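Local coordinates for phage-related protein (Bordetella bronchiseptica RB50, PDB 3BJQ) that is probably a major capsid protein of a prophage, related to the phage major capsid protein E family and assembling into the shell that encloses the viral DNA, at residues Val40-Gly45 with Asp78-Val83. Numbering follows the deposited sequence.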
loop_
_atom_site.group_PDB
_atom_site.type_symbol
_atom_site.label_atom_id
_atom_site.label_comp_id
_atom_site.label_asym_id
_atom_site.label_seq_id
_atom_site.Cartn_x
_atom_site.Cartn_y
_atom_site.Cartn_z
ATOM N N VAL E 40 28.739 1.756 21.267
ATOM C CA VAL E 40 28.930 1.379 22.639
ATOM C C VAL E 40 27.770 1.997 23.456
ATOM O O VAL E 40 27.014 2.826 22.955
ATOM C CB VAL E 40 30.311 1.829 23.242
ATOM C CG1 VAL E 40 31.443 1.325 22.442
ATOM C CG2 VAL E 40 30.418 3.339 23.415
ATOM N N ALA E 41 27.627 1.562 24.694
ATOM C CA ALA E 41 26.592 2.086 25.592
ATOM C C ALA E 41 27.169 2.962 26.699
ATOM O O ALA E 41 26.505 3.892 27.159
ATOM C CB ALA E 41 25.819 0.936 26.208
ATOM N N GLN E 42 28.386 2.649 27.145
ATOM C CA GLN E 42 29.030 3.346 28.275
ATOM C C GLN E 42 29.871 4.560 27.863
ATOM O O GLN E 42 30.663 4.489 26.909
ATOM C CB GLN E 42 29.952 2.389 29.055
ATOM C CG GLN E 42 29.277 1.224 29.814
ATOM C CD GLN E 42 30.298 0.300 30.537
ATOM O OE1 GLN E 42 31.519 0.415 30.352
ATOM N NE2 GLN E 42 29.786 -0.616 31.367
ATOM N N TYR E 43 29.715 5.651 28.617
ATOM C CA TYR E 43 30.511 6.865 28.431
ATOM C C TYR E 43 31.940 6.721 28.957
ATOM O O TYR E 43 32.854 7.424 28.509
ATOM C CB TYR E 43 29.860 8.065 29.114
ATOM C CG TYR E 43 28.817 8.712 28.266
ATOM C CD1 TYR E 43 27.529 8.216 28.216
ATOM C CD2 TYR E 43 29.121 9.818 27.499
ATOM C CE1 TYR E 43 26.554 8.814 27.411
ATOM C CE2 TYR E 43 28.160 10.422 26.697
ATOM C CZ TYR E 43 26.885 9.913 26.663
ATOM O OH TYR E 43 25.958 10.482 25.863
ATOM N N GLY E 44 32.130 5.811 29.908
ATOM C CA GLY E 44 33.450 5.494 30.434
ATOM C C GLY E 44 33.629 3.986 30.446
ATOM O O GLY E 44 32.670 3.235 30.645
ATOM N N GLY E 45 34.847 3.521 30.205
ATOM C CA GLY E 45 35.084 2.085 30.195
ATOM C C GLY E 45 36.503 1.768 29.818
ATOM O O GLY E 45 37.391 2.609 29.948
ATOM N N ASP E 78 43.354 0.020 28.090
ATOM C CA ASP E 78 43.356 1.385 28.611
ATOM C C ASP E 78 41.947 1.936 28.703
ATOM O O ASP E 78 41.079 1.542 27.952
ATOM C CB ASP E 78 44.210 2.309 27.711
ATOM C CG ASP E 78 45.700 2.019 27.815
ATOM O OD1 ASP E 78 46.079 1.211 28.673
ATOM O OD2 ASP E 78 46.492 2.610 27.053
ATOM N N PRO E 79 41.721 2.853 29.639
ATOM C CA PRO E 79 40.399 3.397 29.777
ATOM C C PRO E 79 40.092 4.370 28.659
ATOM O O PRO E 79 40.998 4.944 28.059
ATOM C CB PRO E 79 40.468 4.144 31.104
ATOM C CG PRO E 79 41.868 4.553 31.215
ATOM C CD PRO E 79 42.659 3.450 30.608
ATOM N N TYR E 80 38.809 4.514 28.371
ATOM C CA TYR E 80 38.340 5.502 27.418
ATOM C C TYR E 80 37.299 6.347 28.111
ATOM O O TYR E 80 36.660 5.904 29.064
ATOM C CB TYR E 80 37.733 4.853 26.169
ATOM C CG TYR E 80 36.324 4.292 26.334
ATOM C CD1 TYR E 80 35.205 5.119 26.266
ATOM C CD2 TYR E 80 36.121 2.932 26.492
ATOM C CE1 TYR E 80 33.927 4.599 26.372
ATOM C CE2 TYR E 80 34.859 2.406 26.620
ATOM C CZ TYR E 80 33.770 3.238 26.554
ATOM O OH TYR E 80 32.530 2.698 26.686
ATOM N N SER E 81 37.095 7.552 27.592
ATOM C CA SER E 81 36.092 8.424 28.136
ATOM C C SER E 81 35.471 9.254 27.018
ATOM O O SER E 81 36.161 9.998 26.303
ATOM C CB SER E 81 36.672 9.317 29.235
ATOM O OG SER E 81 35.652 10.138 29.798
ATOM N N ILE E 82 34.164 9.098 26.858
ATOM C CA ILE E 82 33.436 9.855 25.864
ATOM C C ILE E 82 32.928 11.068 26.627
ATOM O O ILE E 82 32.203 10.927 27.618
ATOM C CB ILE E 82 32.280 9.035 25.268
ATOM C CG1 ILE E 82 32.840 7.877 24.440
ATOM C CG2 ILE E 82 31.351 9.928 24.429
ATOM C CD1 ILE E 82 31.828 6.821 24.068
ATOM N N VAL E 83 33.340 12.256 26.197
ATOM C CA VAL E 83 32.900 13.495 26.846
ATOM C C VAL E 83 31.594 13.947 26.191
ATOM O O VAL E 83 31.532 14.093 24.961
ATOM C CB VAL E 83 33.986 14.618 26.790
ATOM C CG1 VAL E 83 33.427 15.970 27.252
ATOM C CG2 VAL E 83 35.182 14.239 27.663
HETATM O O HOH W 1 33.092 9.745 30.617
#
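Tyr80 lays one face of its ring against the backbone of Gly45, whose N sits 3.7 Å above the ring plane and over its centre. The two residues form a hydrogen-bonded pair of an antiparallel two-stranded sheet made by strands 44-49 and 75-81: Tyr80 N donates to Gly45 O at 2.9 Å, and Gly45 N returns a longer bond to Tyr80 O. Glycine suits the place: with no side chain, Gly45 lets the ring lie directly on its backbone, Tyr80 CE2 coming to 3.6 Å from Gly45 CA. A chi1 of 77° sets Tyr80 CG between its own backbone N and carbonyl carbon, turning the ring back across the partner strand instead of straight out from the sheet. So aimed, the long phenol reaches the turn that leads into strand 44-49, where Tyr80 OH gives its proton to Gln42 O at 2.6 Å. Gln42 O lies in the plane of the ring, at its edge, whereas the hydroxyl stands above the plane of the Gln42 carbonyl. Tyr267 meets the same ring edge-to-face, tying the small sheet to the mixed sheet that contains strand 264-269.

Beyond the non-hydrogen-bonded pair Gly44-Ser81, the bonding continues into the loops. Ile82, buried and branched, packs against that mixed sheet through Ile269 and Thr296; its CD1 meets Val40 CG2 tip to tip at 3.8 Å, and its CG2 packs on Tyr43 CD2. The Tyr43 and Ile82 side chains run at about a right angle to each other, and Ile82 O lies in the plane of the Tyr43 ring, at its edge, while the Tyr43 hydroxyl bonds to Asp294. Tyr43 O takes a weak bond from a water that also bonds Ser81 OG; its stronger donor is Ile82 N, at 2.7 Å, lying in the carbonyl plane with a nearly straight N-H...O angle of 176°.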